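Long-range contacts in lipase (Penicillium expansum, PDB 3G7N), which hydrolyses triacylglycerols and related acylglycerol lipids, releasing free fatty acids, as a secreted alkaline lipase: residues Leu154-Phe162 with Thr179-Val190; Arg13-Tyr22 with Leu126-Gly134. One frame throughout, in Å; residues are numbered along the deposited sequence.

Contact 1 (Leu154-Phe162 with Thr179-Val190)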
loop_
_atom_site.group_PDB
_atom_site.type_symbol
_atom_site.label_atom_id
_atom_site.label_comp_id
_atom_site.label_asym_id
_atom_site.label_seq_id
_atom_site.Cartn_x
_atom_site.Cartn_y
_atom_site.Cartn_z
ATOM N N LEU A 154 7.665 -7.344 9.146
ATOM C CA LEU A 154 6.988 -6.810 7.955
ATOM C C LEU A 154 6.287 -5.516 8.346
ATOM O O LEU A 154 5.560 -5.457 9.356
ATOM C CB LEU A 154 5.957 -7.814 7.448
ATOM C CG LEU A 154 4.947 -7.312 6.402
ATOM C CD1 LEU A 154 5.651 -6.905 5.120
ATOM C CD2 LEU A 154 3.927 -8.379 6.146
ATOM N N VAL A 155 6.494 -4.476 7.547
ATOM C CA VAL A 155 5.715 -3.234 7.636
ATOM C C VAL A 155 5.267 -2.831 6.246
ATOM O O VAL A 155 6.066 -2.836 5.290
ATOM C CB VAL A 155 6.550 -2.102 8.237
ATOM C CG1 VAL A 155 5.699 -0.815 8.346
ATOM C CG2 VAL A 155 7.099 -2.505 9.616
ATOM N N SER A 156 3.980 -2.559 6.121
ATOM C CA SER A 156 3.420 -2.169 4.835
ATOM C C SER A 156 2.763 -0.802 4.978
ATOM O O SER A 156 2.039 -0.552 5.968
ATOM C CB SER A 156 2.384 -3.198 4.376
ATOM O OG SER A 156 2.983 -4.498 4.230
ATOM N N ASN A 157 2.963 0.061 3.982
ATOM C CA ASN A 157 2.402 1.421 3.987
ATOM C C ASN A 157 1.574 1.654 2.739
ATOM O O ASN A 157 2.133 1.816 1.651
ATOM C CB ASN A 157 3.532 2.450 4.055
ATOM C CG ASN A 157 4.302 2.381 5.360
ATOM O OD1 ASN A 157 3.732 2.554 6.433
ATOM N ND2 ASN A 157 5.607 2.123 5.269
ATOM N N ALA A 158 0.256 1.548 2.895
ATOM C CA ALA A 158 -0.672 1.839 1.798
ATOM C C ALA A 158 -1.076 3.303 1.884
ATOM O O ALA A 158 -1.609 3.735 2.917
ATOM C CB ALA A 158 -1.913 0.956 1.898
ATOM N N LEU A 159 -0.805 4.072 0.832
ATOM C CA LEU A 159 -1.105 5.500 0.843
ATOM C C LEU A 159 -2.358 5.800 0.031
ATOM O O LEU A 159 -2.519 5.326 -1.106
ATOM C CB LEU A 159 0.070 6.297 0.286
ATOM C CG LEU A 159 1.409 6.001 0.988
ATOM C CD1 LEU A 159 2.517 6.822 0.336
ATOM C CD2 LEU A 159 1.360 6.271 2.492
ATOM N N ASN A 160 -3.254 6.573 0.627
ATOM C CA ASN A 160 -4.418 7.105 -0.090
ATOM C C ASN A 160 -5.261 5.987 -0.720
ATOM O O ASN A 160 -5.731 6.118 -1.854
ATOM C CB ASN A 160 -4.014 8.154 -1.159
ATOM C CG ASN A 160 -3.239 9.340 -0.574
ATOM O OD1 ASN A 160 -2.492 9.187 0.401
ATOM N ND2 ASN A 160 -3.365 10.510 -1.184
ATOM N N ALA A 161 -5.480 4.911 0.034
ATOM C CA ALA A 161 -6.090 3.689 -0.490
ATOM C C ALA A 161 -7.558 3.563 -0.163
ATOM O O ALA A 161 -7.994 3.874 0.936
ATOM C CB ALA A 161 -5.358 2.465 0.015
ATOM N N PHE A 162 -8.306 3.003 -1.109
ATOM C CA PHE A 162 -9.668 2.552 -0.860
ATOM C C PHE A 162 -9.657 1.154 -0.222
ATOM O O PHE A 162 -8.689 0.410 -0.374
ATOM C CB PHE A 162 -10.475 2.560 -2.169
ATOM C CG PHE A 162 -9.814 1.838 -3.305
ATOM C CD1 PHE A 162 -10.061 0.488 -3.515
ATOM C CD2 PHE A 162 -8.973 2.497 -4.180
ATOM C CE1 PHE A 162 -9.510 -0.173 -4.608
ATOM C CE2 PHE A 162 -8.401 1.831 -5.262
ATOM C CZ PHE A 162 -8.725 0.507 -5.511
ATOM N N THR A 179 2.918 -5.067 10.551
ATOM C CA THR A 179 2.213 -3.813 10.743
ATOM C C THR A 179 1.752 -3.264 9.398
ATOM O O THR A 179 2.577 -2.951 8.535
ATOM C CB THR A 179 3.111 -2.786 11.439
ATOM O OG1 THR A 179 3.570 -3.340 12.683
ATOM C CG2 THR A 179 2.381 -1.479 11.713
ATOM N N PHE A 180 0.440 -3.116 9.252
ATOM C CA PHE A 180 -0.162 -2.471 8.078
ATOM C C PHE A 180 -0.619 -1.062 8.422
ATOM O O PHE A 180 -1.475 -0.875 9.318
ATOM C CB PHE A 180 -1.321 -3.307 7.538
ATOM C CG PHE A 180 -2.000 -2.690 6.341
ATOM C CD1 PHE A 180 -1.298 -2.497 5.166
ATOM C CD2 PHE A 180 -3.341 -2.340 6.378
ATOM C CE1 PHE A 180 -1.885 -1.824 4.090
ATOM C CE2 PHE A 180 -3.961 -1.772 5.261
ATOM C CZ PHE A 180 -3.224 -1.495 4.125
ATOM N N ASN A 181 -0.045 -0.078 7.733
ATOM C CA ASN A 181 -0.388 1.319 7.943
ATOM C C ASN A 181 -1.135 1.850 6.723
ATOM O O ASN A 181 -0.754 1.570 5.584
ATOM C CB ASN A 181 0.878 2.154 8.137
ATOM C CG ASN A 181 1.660 1.732 9.336
ATOM O OD1 ASN A 181 1.070 1.429 10.383
ATOM N ND2 ASN A 181 2.955 1.494 9.130
ATOM N N ARG A 182 -2.175 2.652 6.965
ATOM C CA ARG A 182 -2.875 3.390 5.892
ATOM C C ARG A 182 -2.584 4.861 6.050
ATOM O O ARG A 182 -3.116 5.497 6.968
ATOM C CB ARG A 182 -4.382 3.131 5.975
ATOM C CG ARG A 182 -4.725 1.703 5.690
ATOM C CD ARG A 182 -6.226 1.502 5.534
ATOM N NE ARG A 182 -6.928 1.723 6.795
ATOM C CZ ARG A 182 -7.793 2.716 7.027
ATOM N NH1 ARG A 182 -7.954 3.730 6.165
ATOM N NH2 ARG A 182 -8.468 2.724 8.171
ATOM N N GLY A 183 -1.713 5.404 5.211
ATOM C CA GLY A 183 -1.328 6.808 5.336
ATOM C C GLY A 183 -2.122 7.659 4.365
ATOM O O GLY A 183 -1.982 7.496 3.146
ATOM N N ASN A 184 -2.954 8.562 4.904
ATOM C CA ASN A 184 -3.914 9.324 4.094
ATOM C C ASN A 184 -3.702 10.828 4.160
ATOM O O ASN A 184 -2.956 11.343 5.016
ATOM C CB ASN A 184 -5.336 8.934 4.494
ATOM C CG ASN A 184 -5.657 7.537 4.071
ATOM O OD1 ASN A 184 -5.079 7.038 3.097
ATOM N ND2 ASN A 184 -6.555 6.873 4.786
ATOM N N ASN A 185 -4.308 11.517 3.203
ATOM C CA ASN A 185 -4.080 12.940 3.019
ATOM C C ASN A 185 -5.377 13.743 3.114
ATOM O O ASN A 185 -6.459 13.283 2.709
ATOM C CB ASN A 185 -3.416 13.175 1.666
ATOM C CG ASN A 185 -2.780 14.549 1.560
ATOM O OD1 ASN A 185 -1.986 14.921 2.421
ATOM N ND2 ASN A 185 -3.043 15.261 0.464
ATOM N N VAL A 186 -5.230 14.994 3.542
ATOM C CA VAL A 186 -6.329 15.940 3.510
ATOM C C VAL A 186 -6.884 16.096 2.111
ATOM O O VAL A 186 -6.199 15.890 1.116
ATOM C CB VAL A 186 -5.917 17.315 4.045
ATOM C CG1 VAL A 186 -5.643 17.247 5.544
ATOM C CG2 VAL A 186 -4.760 17.891 3.251
ATOM N N LEU A 187 -8.189 16.381 2.045
ATOM C CA LEU A 187 -8.835 16.727 0.783
ATOM C C LEU A 187 -8.870 15.576 -0.205
ATOM O O LEU A 187 -8.992 15.789 -1.406
ATOM C CB LEU A 187 -8.208 17.980 0.146
ATOM C CG LEU A 187 -8.479 19.292 0.884
ATOM C CD1 LEU A 187 -7.589 20.383 0.318
ATOM C CD2 LEU A 187 -9.958 19.666 0.766
ATOM N N ASP A 188 -8.773 14.353 0.314
ATOM C CA ASP A 188 -8.791 13.165 -0.523
ATOM C C ASP A 188 -9.934 12.248 -0.098
ATOM O O ASP A 188 -9.955 11.730 1.023
ATOM C CB ASP A 188 -7.462 12.409 -0.442
ATOM C CG ASP A 188 -7.454 11.160 -1.304
ATOM O OD1 ASP A 188 -8.363 11.000 -2.154
ATOM O OD2 ASP A 188 -6.467 10.384 -1.210
ATOM N N GLY A 189 -10.847 11.990 -1.020
ATOM C CA GLY A 189 -11.985 11.117 -0.745
ATOM C C GLY A 189 -11.791 9.652 -1.087
ATOM O O GLY A 189 -12.720 8.867 -0.905
ATOM N N VAL A 190 -10.645 9.251 -1.643
ATOM C CA VAL A 190 -10.503 7.860 -2.083
ATOM C C VAL A 190 -10.624 6.833 -0.944
ATOM O O VAL A 190 -11.317 5.827 -1.107
ATOM C CB VAL A 190 -9.225 7.689 -2.915
ATOM C CG1 VAL A 190 -8.974 6.193 -3.197
ATOM C CG2 VAL A 190 -9.387 8.434 -4.247
HETATM O O HOH W 1 -4.303 4.447 2.746
HETATM O O HOH W 2 -6.920 4.129 3.493
#
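Ala158 O is gripped by several groups. Gly183 N donates to it at 2.8 Å. An ordered water also bonds to it, and the CA-H of Arg182 adds a weaker contact. The same water accepts from Ala161 N and lies 2.7 Å from Asn184 OD1. It thus bridges the two segments where strand 154-159 ends. A second water accepts from Arg182 NH1, at the guanidinium edge, and from Asn184 ND2, and bonds to Ala161 O across the contact. Gln223 and Glu207 are further partners of these two side chains.

Six backbone hydrogen bonds join the parallel strands, from Thr179 N-Leu154 O to Asn160 N-Gly183 O. On one face the amides of Asn157 and Asn181 lie side by side, their planes 20° apart. Asn181 ND2 donates to Asn157 OD1 at 3.0 Å, and the bond lies in the Asn181 amide plane. Both residues hold CG anti to the carbonyl carbon (chi1 -65° in Asn157, -62° in Asn181), which points the amides the same way. Further along this face Leu159 CD2 lies close to Gly183, 3.9 Å from its CA. On the other face Phe180 CE1 meets Ala158 CB obliquely at 3.5 Å. Ser156 CB lies at the edge of the same ring.

Beyond the strands, Asp188 OD1 accepts from Val190 N at 2.9 Å, forming an Asx turn that helps fix the carboxylate. Asp188 OD2 bonds to His241, its assigned charge-relay partner, and approaches Asn160 ND2 at 3.1 Å. The Asn160 amide is itself held by Ala243 and Ser244.

The pair belongs to a beta-alpha-beta unit connected through helix 167-175. Helix 133-148 packs on the Ser156 and Phe180 face, and helix 8-23 on the Asn157 and Leu159 face. Strands 125-131 and 206-210 flank the pair in the sheet.

Contact 2 (Arg13-Tyr22 with Leu126-Gly134). With SO4 (sulfate ion), chain E.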
loop_
_atom_site.group_PDB
_atom_site.type_symbol
_atom_site.label_atom_id
_atom_site.label_comp_id
_atom_site.label_asym_id
_atom_site.label_seq_id
_atom_site.Cartn_x
_atom_site.Cartn_y
_atom_site.Cartn_z
ATOM N N ARG A 13 8.895 8.984 3.512
ATOM C CA ARG A 13 9.689 8.066 2.698
ATOM C C ARG A 13 8.794 7.167 1.840
ATOM O O ARG A 13 9.063 6.974 0.671
ATOM C CB ARG A 13 10.645 7.231 3.557
ATOM C CG ARG A 13 11.365 6.150 2.756
ATOM C CD ARG A 13 12.379 5.387 3.617
ATOM N NE ARG A 13 12.945 4.231 2.925
ATOM C CZ ARG A 13 12.411 3.015 2.932
ATOM N NH1 ARG A 13 11.272 2.773 3.560
ATOM N NH2 ARG A 13 13.029 2.036 2.279
ATOM N N ALA A 14 7.748 6.625 2.443
ATOM C CA ALA A 14 6.828 5.772 1.711
ATOM C C ALA A 14 6.236 6.529 0.516
ATOM O O ALA A 14 6.050 5.958 -0.553
ATOM C CB ALA A 14 5.734 5.278 2.626
ATOM N N ALA A 15 5.912 7.801 0.717
ATOM C CA ALA A 15 5.344 8.611 -0.356
ATOM C C ALA A 15 6.346 8.889 -1.451
ATOM O O ALA A 15 5.998 8.873 -2.626
ATOM C CB ALA A 15 4.775 9.896 0.210
ATOM N N LYS A 16 7.617 9.100 -1.070
ATOM C CA LYS A 16 8.670 9.239 -2.077
ATOM C C LYS A 16 8.856 7.978 -2.926
ATOM O O LYS A 16 8.973 8.047 -4.132
ATOM C CB LYS A 16 10.003 9.673 -1.451
ATOM C CG LYS A 16 9.957 11.103 -0.901
ATOM C CD LYS A 16 11.091 11.376 0.113
ATOM C CE LYS A 16 12.448 11.385 -0.522
ATOM N NZ LYS A 16 13.465 11.770 0.508
ATOM N N LEU A 17 8.875 6.815 -2.274
ATOM C CA LEU A 17 8.981 5.554 -2.992
ATOM C C LEU A 17 7.787 5.338 -3.910
ATOM O O LEU A 17 7.931 4.864 -5.038
ATOM C CB LEU A 17 9.090 4.388 -2.008
ATOM C CG LEU A 17 10.365 4.355 -1.154
ATOM C CD1 LEU A 17 10.289 3.225 -0.158
ATOM C CD2 LEU A 17 11.617 4.222 -2.006
ATOM N N SER A 18 6.603 5.662 -3.401
ATOM C CA SER A 18 5.397 5.530 -4.213
ATOM C C SER A 18 5.448 6.438 -5.445
ATOM O O SER A 18 5.056 6.037 -6.529
ATOM C CB SER A 18 4.172 5.869 -3.384
ATOM O OG SER A 18 3.955 4.950 -2.323
ATOM N N SER A 19 5.952 7.663 -5.264
ATOM C CA SER A 19 6.146 8.596 -6.389
ATOM C C SER A 19 7.147 8.055 -7.416
ATOM O O SER A 19 6.909 8.082 -8.631
ATOM C CB SER A 19 6.615 9.954 -5.844
ATOM O OG SER A 19 6.765 10.928 -6.882
ATOM N N ALA A 20 8.225 7.449 -6.906
ATOM C CA ALA A 20 9.238 6.827 -7.775
ATOM C C ALA A 20 8.622 5.751 -8.662
ATOM O O ALA A 20 9.080 5.534 -9.788
ATOM C CB ALA A 20 10.392 6.248 -6.940
ATOM N N ALA A 21 7.665 4.999 -8.120
ATOM C CA ALA A 21 7.014 3.969 -8.902
ATOM C C ALA A 21 6.249 4.571 -10.089
ATOM O O ALA A 21 6.241 4.000 -11.179
ATOM C CB ALA A 21 6.090 3.162 -8.043
ATOM N N TYR A 22 5.626 5.728 -9.876
ATOM C CA TYR A 22 4.970 6.439 -10.989
ATOM C C TYR A 22 6.001 6.981 -11.983
ATOM O O TYR A 22 5.804 6.890 -13.190
ATOM C CB TYR A 22 4.124 7.598 -10.469
ATOM C CG TYR A 22 2.849 7.199 -9.769
ATOM C CD1 TYR A 22 1.752 6.733 -10.498
ATOM C CD2 TYR A 22 2.699 7.387 -8.396
ATOM C CE1 TYR A 22 0.550 6.427 -9.860
ATOM C CE2 TYR A 22 1.498 7.121 -7.768
ATOM C CZ TYR A 22 0.425 6.668 -8.510
ATOM O OH TYR A 22 -0.759 6.426 -7.876
ATOM N N LEU A 126 10.986 -7.049 5.774
ATOM C CA LEU A 126 10.174 -6.833 4.562
ATOM C C LEU A 126 9.392 -5.536 4.668
ATOM O O LEU A 126 8.902 -5.155 5.741
ATOM C CB LEU A 126 9.206 -7.997 4.357
ATOM C CG LEU A 126 9.847 -9.383 4.297
ATOM C CD1 LEU A 126 8.772 -10.431 4.033
ATOM C CD2 LEU A 126 10.931 -9.442 3.216
ATOM N N GLU A 127 9.174 -4.912 3.516
ATOM C CA GLU A 127 8.255 -3.788 3.448
ATOM C C GLU A 127 7.524 -3.775 2.122
ATOM O O GLU A 127 8.035 -4.240 1.096
ATOM C CB GLU A 127 8.980 -2.471 3.683
ATOM C CG GLU A 127 9.966 -2.086 2.632
ATOM C CD GLU A 127 10.632 -0.743 2.924
ATOM O OE1 GLU A 127 9.946 0.163 3.474
ATOM O OE2 GLU A 127 11.790 -0.540 2.508
ATOM N N ALA A 128 6.305 -3.246 2.151
ATOM C CA ALA A 128 5.496 -3.065 0.935
ATOM C C ALA A 128 4.898 -1.680 0.987
ATOM O O ALA A 128 4.550 -1.188 2.062
ATOM C CB ALA A 128 4.395 -4.099 0.896
ATOM N N VAL A 129 4.789 -1.035 -0.174
ATOM C CA VAL A 129 4.321 0.355 -0.208
ATOM C C VAL A 129 3.727 0.661 -1.568
ATOM O O VAL A 129 4.165 0.115 -2.593
ATOM C CB VAL A 129 5.506 1.313 0.092
ATOM C CG1 VAL A 129 6.649 1.099 -0.863
ATOM C CG2 VAL A 129 5.080 2.746 0.087
ATOM N N GLY A 130 2.786 1.606 -1.567
ATOM C CA GLY A 130 2.266 2.126 -2.817
ATOM C C GLY A 130 1.155 3.106 -2.557
ATOM O O GLY A 130 0.621 3.186 -1.465
ATOM N N HIS A 131 0.803 3.843 -3.605
ATOM C CA HIS A 131 -0.188 4.924 -3.519
ATOM C C HIS A 131 -1.407 4.635 -4.421
ATOM O O HIS A 131 -1.277 4.132 -5.529
ATOM C CB HIS A 131 0.481 6.233 -3.935
ATOM C CG HIS A 131 -0.480 7.374 -4.139
ATOM N ND1 HIS A 131 -0.983 7.692 -5.380
ATOM C CD2 HIS A 131 -0.908 8.336 -3.293
ATOM C CE1 HIS A 131 -1.740 8.773 -5.272
ATOM N NE2 HIS A 131 -1.709 9.183 -4.024
ATOM N N SER A 132 -2.593 5.000 -3.916
ATOM C CA SER A 132 -3.851 4.910 -4.670
ATOM C C SER A 132 -4.155 3.430 -4.977
ATOM O O SER A 132 -4.219 2.632 -4.036
ATOM C CB SER A 132 -3.814 5.828 -5.892
ATOM O OG SER A 132 -5.110 5.870 -6.493
ATOM N N LEU A 133 -4.341 3.047 -6.235
ATOM C CA LEU A 133 -4.459 1.625 -6.548
ATOM C C LEU A 133 -3.232 0.863 -6.053
ATOM O O LEU A 133 -3.341 -0.292 -5.647
ATOM C CB LEU A 133 -4.646 1.405 -8.056
ATOM C CG LEU A 133 -4.656 -0.068 -8.527
ATOM C CD1 LEU A 133 -5.807 -0.882 -7.937
ATOM C CD2 LEU A 133 -4.652 -0.183 -10.064
ATOM N N GLY A 134 -2.054 1.496 -6.127
ATOM C CA GLY A 134 -0.849 0.911 -5.545
ATOM C C GLY A 134 -0.961 0.662 -4.048
ATOM O O GLY A 134 -0.350 -0.279 -3.521
HETATM S S SO4 E . 15.629 13.713 -1.344
HETATM O O1 SO4 E . 14.938 13.973 -2.605
HETATM O O2 SO4 E . 15.592 12.303 -0.931
HETATM O O3 SO4 E . 17.023 14.160 -1.427
HETATM O O4 SO4 E . 14.999 14.534 -0.303
HETATM O O HOH W 3 2.587 4.092 -6.020
#
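Val129 meets the helix through CG2, which packs 3.6 Å from Ala14 CB. Its CG1 comes near Leu17 CB. Ser18 lies next along the helix, with OG 3.3 Å from Gly130 CA. This hydroxyl donates to Ala14 O at 2.9 Å, on the opposite face of that carbonyl from Ser18 N. A water links Ser18 O to His131 N. Tyr22 points to the strand end, where its OH shares a 2.8 Å hydrogen bond with His131 ND1 in the plane of the imidazole. The two rings meet rim to rim, with planes at 71°. His131 NE2 is bonded to His241 O, so the imidazole is held at both nitrogens and its rotation is probably fixed.

At the other end Arg13 forms an end-on salt bridge with Glu127: NH1 donates to OE1 and NH2 to OE2, both at 2.9 Å and at the syn lone pair, and the planes are 12° apart. The extended arginine chain carries the guanidinium out to the carboxylate, while Leu17 CD1 lies over one face. NH2 also salt-bridges Asp31, and Glu127 OE2 bonds to Thr57. An alanine here is likely to leave Glu127 and Asp31 without their positive partner.

Helix 8-23 backs the strand that leads into Ser132, the assigned nucleophile. Gly130, Ser132 and Gly134, with Ser132 in a strained backbone conformation (phi 64°), fit the nucleophile elbow of alpha/beta-hydrolases.

How the contacts relate
From the N terminus, helix 8-23 supplies the first half of contact 2. The chain then runs through several strands and helix 97-120 before strand 125-131 closes this contact across 103 residues. Helix 133-148 follows and leads to strand 154-159, where contact 1 opens. Contact 1 closes 16 residues later. The two are in series and neither nest nor cross. They meet in the sheet, where strands 125-131 and 154-159 are neighbours. Asn157 N probably bonds to Ala128 O, and Ser132 N to Leu159 O. Leu159 CD1 also packs on Ala15. Contact 2 carries Ser132 and contact 1 carries Asp188, and His241 joins both in the assigned triad.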